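Haemagglutinin I (Physarum polycephalum, PDB 3A5P) probably binds carbohydrate as a lectin, with a small, pared-down version of the legume lectin fold. Local coordinates at residues V2-L13 against Y70-T81. Sequence-based numbering, arbitrary orientation.
Sequences VWSVQIVDNAGL and YEGGGVATATFT
V2, the first modelled residue, donates its N to Y70 OH at 3.1 Å, and water 1 links the same nitrogen to G72 O; V2 O then takes G74 N, opening a parallel ladder between strands 3-10 and 74-81. W3 CG sits between the backbone N and the carbonyl carbon, and the indole's CD1 corner turns to Y70, whose OH lies 3.3 Å from CD1 near the indole plane; the ring planes stand oblique, at 59°. W3 NE1 is held by E44. S4 binds the other strand through both backbone polar groups, N to G74 O and O to A76 N, while water 2 joins S4 OG to G74 O. On the sheet face of S4, Q6 CG, anti to the carbonyl carbon (chi1 -77°), lies 3.5 Å from V75 CG1, with CB beside T77 OG1; beyond CG the chain bends and its amide end leads away. The Q6 backbone continues the ladder to A76 O and A78 N. V8 stands alongside T79 on this face, and its CG2 meets T77 CG2 at 3.8 Å; its carbonyl receives F80 N at 2.8 Å with an N-H...O angle of 174°. D9 OD1 accepts A11 N in an Asx turn and L13 N on its syn lone pair, while D9 OD2 takes G14 N. N10 N gives F80 O a further, weak bond. Beyond it, A11 CB lies 4.0 Å from F80 CB, and L13 CD1 meets F80 CD1. Within the chain, strand 3-10 borders a mixed sheet, with 74-81 between it and antiparallel 85-89. W3, V5, A76 and F80 face the second sheet of a legume-lectin-like beta sandwich, where W3 and A76 touch I56 of strand 54-60, V5 meets L19 of strand 17-20, and F80 packs on V32 and V34 of strand 30-34.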
ATOM      1  N   VAL A   2       3.171 -11.293  18.168  1.00 19.13           N
ATOM      2  CA  VAL A   2       3.741 -10.866  16.846  1.00 18.37           C
ATOM      3  C   VAL A   2       3.286 -11.830  15.753  1.00 18.84           C
ATOM      4  O   VAL A   2       2.870 -12.964  16.030  1.00 19.07           O
ATOM      5  CB  VAL A   2       5.289 -10.722  16.854  1.00 18.99           C
ATOM      6  CG1 VAL A   2       5.744  -9.525  17.749  1.00 18.84           C
ATOM      7  CG2 VAL A   2       5.979 -12.036  17.277  1.00 19.07           C
ATOM      8  N   TRP A   3       3.336 -11.361  14.506  1.00 18.81           N
ATOM      9  CA  TRP A   3       2.732 -12.100  13.398  1.00 18.26           C
ATOM     10  C   TRP A   3       3.460 -11.804  12.103  1.00 18.04           C
ATOM     11  O   TRP A   3       4.101 -10.738  11.943  1.00 17.14           O
ATOM     12  CB  TRP A   3       1.233 -11.778  13.263  1.00 18.11           C
ATOM     13  CG  TRP A   3       0.982 -10.287  13.303  1.00 18.15           C
ATOM     14  CD1 TRP A   3       0.843  -9.510  14.426  1.00 18.55           C
ATOM     15  CD2 TRP A   3       0.902  -9.401  12.189  1.00 17.33           C
ATOM     16  NE1 TRP A   3       0.679  -8.200  14.074  1.00 18.69           N
ATOM     17  CE2 TRP A   3       0.679  -8.103  12.708  1.00 17.77           C
ATOM     18  CE3 TRP A   3       0.972  -9.574  10.792  1.00 16.32           C
ATOM     19  CZ2 TRP A   3       0.564  -6.977  11.893  1.00 18.57           C
ATOM     20  CZ3 TRP A   3       0.836  -8.456   9.982  1.00 17.14           C
ATOM     21  CH2 TRP A   3       0.637  -7.166  10.539  1.00 17.38           C
ATOM     22  N   SER A   4       3.387 -12.782  11.205  1.00 17.43           N
ATOM     23  CA  SER A   4       3.935 -12.673   9.857  1.00 17.66           C
ATOM     24  C   SER A   4       2.789 -12.752   8.851  1.00 17.61           C
ATOM     25  O   SER A   4       1.641 -13.040   9.230  1.00 17.36           O
ATOM     26  CB  SER A   4       4.954 -13.786   9.608  1.00 18.14           C
ATOM     27  OG  SER A   4       4.308 -15.051   9.602  1.00 18.11           O
ATOM     28  N   VAL A   5       3.106 -12.488   7.577  1.00 17.60           N
ATOM     29  CA  VAL A   5       2.142 -12.628   6.491  1.00 17.63           C
ATOM     30  C   VAL A   5       2.752 -13.555   5.431  1.00 18.14           C
ATOM     31  O   VAL A   5       3.892 -13.331   4.967  1.00 18.44           O
ATOM     32  CB  VAL A   5       1.753 -11.269   5.833  1.00 17.47           C
ATOM     33  CG1 VAL A   5       0.737 -11.498   4.708  1.00 16.85           C
ATOM     34  CG2 VAL A   5       1.169 -10.298   6.876  1.00 17.84           C
ATOM     35  N   GLN A   6       2.004 -14.604   5.082  1.00 17.74           N
ATOM     36  CA  GLN A   6       2.391 -15.538   4.010  1.00 18.38           C
ATOM     37  C   GLN A   6       1.515 -15.287   2.797  1.00 17.74           C
ATOM     38  O   GLN A   6       0.325 -15.049   2.928  1.00 18.21           O
ATOM     39  CB  GLN A   6       2.192 -16.977   4.459  1.00 18.73           C
ATOM     40  CG  GLN A   6       3.285 -17.467   5.394  1.00 23.12           C
ATOM     41  CD  GLN A   6       4.555 -17.775   4.636  1.00 27.32           C
ATOM     42  OE1 GLN A   6       4.530 -18.455   3.587  1.00 30.31           O
ATOM     43  NE2 GLN A   6       5.671 -17.265   5.132  1.00 27.88           N
ATOM     44  N   ILE A   7       2.095 -15.351   1.607  0.50 17.24           N
ATOM     45  CA  ILE A   7       1.300 -15.118   0.396  0.50 16.83           C
ATOM     46  C   ILE A   7       1.365 -16.350  -0.510  0.50 16.78           C
ATOM     47  O   ILE A   7       2.450 -16.896  -0.760  0.50 16.09           O
ATOM     48  CB  ILE A   7       1.710 -13.803  -0.335  0.50 17.57           C
ATOM     49  CG1 ILE A   7       3.206 -13.815  -0.676  0.50 16.20           C
ATOM     50  CG2 ILE A   7       1.331 -12.555   0.518  0.50 16.67           C
ATOM     51  CD1 ILE A   7       3.646 -12.737  -1.659  0.50 17.34           C
ATOM     52  N   VAL A   8       0.195 -16.820  -0.941  1.00 16.39           N
ATOM     53  CA  VAL A   8       0.107 -17.994  -1.817  1.00 16.75           C
ATOM     54  C   VAL A   8      -0.521 -17.509  -3.106  1.00 16.81           C
ATOM     55  O   VAL A   8      -1.653 -17.015  -3.095  1.00 16.58           O
ATOM     56  CB  VAL A   8      -0.739 -19.155  -1.190  1.00 16.84           C
ATOM     57  CG1 VAL A   8      -0.884 -20.305  -2.155  1.00 17.58           C
ATOM     58  CG2 VAL A   8      -0.121 -19.644   0.137  1.00 17.52           C
ATOM     59  N   ASP A   9       0.236 -17.622  -4.198  1.00 16.81           N
ATOM     60  CA  ASP A   9      -0.188 -17.125  -5.493  1.00 17.90           C
ATOM     61  C   ASP A   9      -0.793 -18.252  -6.338  1.00 17.75           C
ATOM     62  O   ASP A   9      -0.078 -18.967  -7.045  1.00 17.33           O
ATOM     63  CB  ASP A   9       1.010 -16.499  -6.212  1.00 18.71           C
ATOM     64  CG  ASP A   9       0.648 -15.894  -7.571  1.00 18.91           C
ATOM     65  OD1 ASP A   9      -0.543 -15.813  -7.931  1.00 18.19           O
ATOM     66  OD2 ASP A   9       1.586 -15.490  -8.285  1.00 22.77           O
ATOM     67  N   ASN A  10      -2.105 -18.416  -6.242  1.00 17.87           N
ATOM     68  CA  ASN A  10      -2.815 -19.338  -7.132  1.00 18.52           C
ATOM     69  C   ASN A  10      -3.579 -18.594  -8.218  1.00 18.74           C
ATOM     70  O   ASN A  10      -4.596 -19.075  -8.725  1.00 19.36           O
ATOM     71  CB  ASN A  10      -3.731 -20.281  -6.350  1.00 18.14           C
ATOM     72  CG  ASN A  10      -2.951 -21.273  -5.517  1.00 18.57           C
ATOM     73  OD1 ASN A  10      -1.815 -21.621  -5.857  1.00 18.49           O
ATOM     74  ND2 ASN A  10      -3.515 -21.679  -4.389  1.00 16.00           N
ATOM     75  N   ALA A  11      -3.075 -17.416  -8.567  1.00 18.49           N
ATOM     76  CA  ALA A  11      -3.794 -16.516  -9.465  1.00 19.23           C
ATOM     77  C   ALA A  11      -2.968 -16.187 -10.708  1.00 19.94           C
ATOM     78  O   ALA A  11      -3.421 -15.456 -11.592  1.00 20.34           O
ATOM     79  CB  ALA A  11      -4.190 -15.244  -8.732  1.00 18.89           C
ATOM     80  N   GLY A  12      -1.753 -16.728 -10.768  1.00 20.29           N
ATOM     81  CA  GLY A  12      -0.832 -16.452 -11.869  1.00 20.62           C
ATOM     82  C   GLY A  12      -0.392 -14.997 -11.849  1.00 21.35           C
ATOM     83  O   GLY A  12      -0.178 -14.385 -12.901  1.00 21.12           O
ATOM     84  N   LEU A  13      -0.282 -14.426 -10.648  1.00 20.12           N
ATOM     85  CA  LEU A  13       0.037 -13.021 -10.539  1.00 19.81           C
ATOM     86  C   LEU A  13       1.534 -12.769 -10.703  1.00 20.05           C
ATOM     87  O   LEU A  13       1.922 -11.697 -11.162  1.00 19.24           O
ATOM     88  CB  LEU A  13      -0.479 -12.442  -9.214  1.00 19.00           C
ATOM     89  CG  LEU A  13      -1.983 -12.145  -9.161  1.00 20.03           C
ATOM     90  CD1 LEU A  13      -2.416 -11.970  -7.698  1.00 19.25           C
ATOM     91  CD2 LEU A  13      -2.351 -10.923 -10.018  1.00 21.48           C
ATOM     92  N   TYR A  70      -5.339 -14.705  16.535  1.00 20.89           N
ATOM     93  CA  TYR A  70      -4.323 -15.745  16.627  1.00 21.71           C
ATOM     94  C   TYR A  70      -3.844 -15.974  18.063  1.00 22.13           C
ATOM     95  O   TYR A  70      -4.001 -15.121  18.950  1.00 21.49           O
ATOM     96  CB  TYR A  70      -3.132 -15.453  15.673  1.00 20.73           C
ATOM     97  CG  TYR A  70      -2.236 -14.295  16.081  1.00 20.81           C
ATOM     98  CD1 TYR A  70      -1.108 -14.510  16.888  1.00 20.17           C
ATOM     99  CD2 TYR A  70      -2.511 -12.977  15.667  1.00 19.21           C
ATOM    100  CE1 TYR A  70      -0.276 -13.463  17.268  1.00 20.98           C
ATOM    101  CE2 TYR A  70      -1.673 -11.901  16.055  1.00 19.12           C
ATOM    102  CZ  TYR A  70      -0.560 -12.163  16.863  1.00 19.65           C
ATOM    103  OH  TYR A  70       0.260 -11.138  17.268  1.00 18.02           O
ATOM    104  N   GLU A  71      -3.291 -17.159  18.269  1.00 23.41           N
ATOM    105  CA  GLU A  71      -2.583 -17.505  19.484  1.00 24.62           C
ATOM    106  C   GLU A  71      -1.144 -17.795  19.084  1.00 25.18           C
ATOM    107  O   GLU A  71      -0.871 -18.130  17.927  1.00 25.30           O
ATOM    108  CB  GLU A  71      -3.207 -18.754  20.123  1.00 24.89           C
ATOM    109  CG  GLU A  71      -4.681 -18.633  20.453  1.00 25.91           C
ATOM    110  CD  GLU A  71      -4.968 -17.634  21.571  1.00 27.90           C
ATOM    111  OE1 GLU A  71      -4.026 -17.281  22.330  1.00 29.92           O
ATOM    112  OE2 GLU A  71      -6.136 -17.208  21.674  1.00 28.04           O
ATOM    113  N   GLY A  72      -0.225 -17.685  20.041  1.00 25.66           N
ATOM    114  CA  GLY A  72       1.193 -17.941  19.786  1.00 26.18           C
ATOM    115  C   GLY A  72       1.757 -16.944  18.784  1.00 26.17           C
ATOM    116  O   GLY A  72       1.332 -15.788  18.763  1.00 26.74           O
ATOM    117  N   GLY A  73       2.694 -17.394  17.950  1.00 25.84           N
ATOM    118  CA  GLY A  73       3.209 -16.585  16.849  1.00 25.27           C
ATOM    119  C   GLY A  73       2.271 -16.687  15.653  1.00 24.68           C
ATOM    120  O   GLY A  73       2.138 -17.754  15.052  1.00 24.85           O
ATOM    121  N   GLY A  74       1.618 -15.578  15.315  1.00 23.60           N
ATOM    122  CA  GLY A  74       0.612 -15.552  14.246  1.00 22.34           C
ATOM    123  C   GLY A  74       1.179 -15.609  12.833  1.00 21.74           C
ATOM    124  O   GLY A  74       2.258 -15.083  12.561  1.00 21.40           O
ATOM    125  N   VAL A  75       0.456 -16.293  11.939  1.00 20.85           N
ATOM    126  CA  VAL A  75       0.789 -16.321  10.520  1.00 20.00           C
ATOM    127  C   VAL A  75      -0.508 -16.076   9.765  1.00 19.49           C
ATOM    128  O   VAL A  75      -1.402 -16.922   9.759  1.00 19.17           O
ATOM    129  CB  VAL A  75       1.417 -17.683  10.081  1.00 20.62           C
ATOM    130  CG1 VAL A  75       1.767 -17.668   8.591  1.00 20.32           C
ATOM    131  CG2 VAL A  75       2.652 -17.996  10.906  1.00 20.36           C
ATOM    132  N   ALA A  76      -0.637 -14.887   9.176  1.00 18.83           N
ATOM    133  CA  ALA A  76      -1.790 -14.607   8.333  1.00 18.65           C
ATOM    134  C   ALA A  76      -1.417 -15.002   6.901  1.00 18.71           C
ATOM    135  O   ALA A  76      -0.473 -14.457   6.321  1.00 18.70           O
ATOM    136  CB  ALA A  76      -2.184 -13.141   8.414  1.00 18.94           C
ATOM    137  N   THR A  77      -2.128 -15.975   6.357  1.00 17.52           N
ATOM    138  CA  THR A  77      -1.836 -16.443   5.001  1.00 17.69           C
ATOM    139  C   THR A  77      -2.897 -15.902   4.053  1.00 16.85           C
ATOM    140  O   THR A  77      -4.088 -16.144   4.260  1.00 16.52           O
ATOM    141  CB  THR A  77      -1.793 -17.986   4.940  1.00 18.35           C
ATOM    142  OG1 THR A  77      -0.767 -18.456   5.829  1.00 20.29           O
ATOM    143  CG2 THR A  77      -1.477 -18.442   3.487  1.00 18.60           C
ATOM    144  N   ALA A  78      -2.459 -15.168   3.024  1.00 15.67           N
ATOM    145  CA  ALA A  78      -3.372 -14.649   1.996  1.00 16.14           C
ATOM    146  C   ALA A  78      -3.185 -15.464   0.731  1.00 16.08           C
ATOM    147  O   ALA A  78      -2.087 -15.473   0.151  1.00 16.26           O
ATOM    148  CB  ALA A  78      -3.110 -13.165   1.733  1.00 15.20           C
ATOM    149  N   THR A  79      -4.259 -16.137   0.309  1.00 16.29           N
ATOM    150  CA  THR A  79      -4.232 -16.973  -0.896  1.00 16.10           C
ATOM    151  C   THR A  79      -4.989 -16.276  -2.021  1.00 15.37           C
ATOM    152  O   THR A  79      -6.182 -15.957  -1.886  1.00 14.91           O
ATOM    153  CB  THR A  79      -4.800 -18.414  -0.651  1.00 17.18           C
ATOM    154  OG1 THR A  79      -4.080 -19.035   0.421  1.00 17.66           O
ATOM    155  CG2 THR A  79      -4.671 -19.300  -1.935  1.00 17.16           C
ATOM    156  N   PHE A  80      -4.288 -16.080  -3.134  1.00 14.65           N
ATOM    157  CA  PHE A  80      -4.824 -15.363  -4.280  1.00 15.01           C
ATOM    158  C   PHE A  80      -5.326 -16.297  -5.362  1.00 14.73           C
ATOM    159  O   PHE A  80      -4.648 -17.232  -5.719  1.00 14.34           O
ATOM    160  CB  PHE A  80      -3.749 -14.422  -4.823  1.00 15.38           C
ATOM    161  CG  PHE A  80      -3.465 -13.286  -3.889  1.00 15.20           C
ATOM    162  CD1 PHE A  80      -4.069 -12.041  -4.090  1.00 17.61           C
ATOM    163  CD2 PHE A  80      -2.659 -13.483  -2.769  1.00 17.23           C
ATOM    164  CE1 PHE A  80      -3.817 -10.982  -3.193  1.00 17.01           C
ATOM    165  CE2 PHE A  80      -2.415 -12.437  -1.844  1.00 16.63           C
ATOM    166  CZ  PHE A  80      -3.000 -11.195  -2.068  1.00 15.68           C
ATOM    167  N   THR A  81      -6.530 -16.044  -5.858  1.00 14.69           N
ATOM    168  CA  THR A  81      -7.014 -16.758  -7.054  1.00 14.88           C
ATOM    169  C   THR A  81      -7.521 -15.736  -8.073  1.00 15.82           C
ATOM    170  O   THR A  81      -7.790 -14.568  -7.715  1.00 16.01           O
ATOM    171  CB  THR A  81      -8.094 -17.802  -6.693  1.00 14.52           C
ATOM    172  OG1 THR A  81      -9.033 -17.217  -5.775  1.00 15.66           O
ATOM    173  CG2 THR A  81      -7.427 -19.056  -6.071  1.00 14.51           C
TER
HETATM  174  O   HOH W   1       3.140 -13.839  19.308  1.00 29.90           O
HETATM  175  O   HOH W   2       4.986 -15.688  12.377  1.00 36.24           O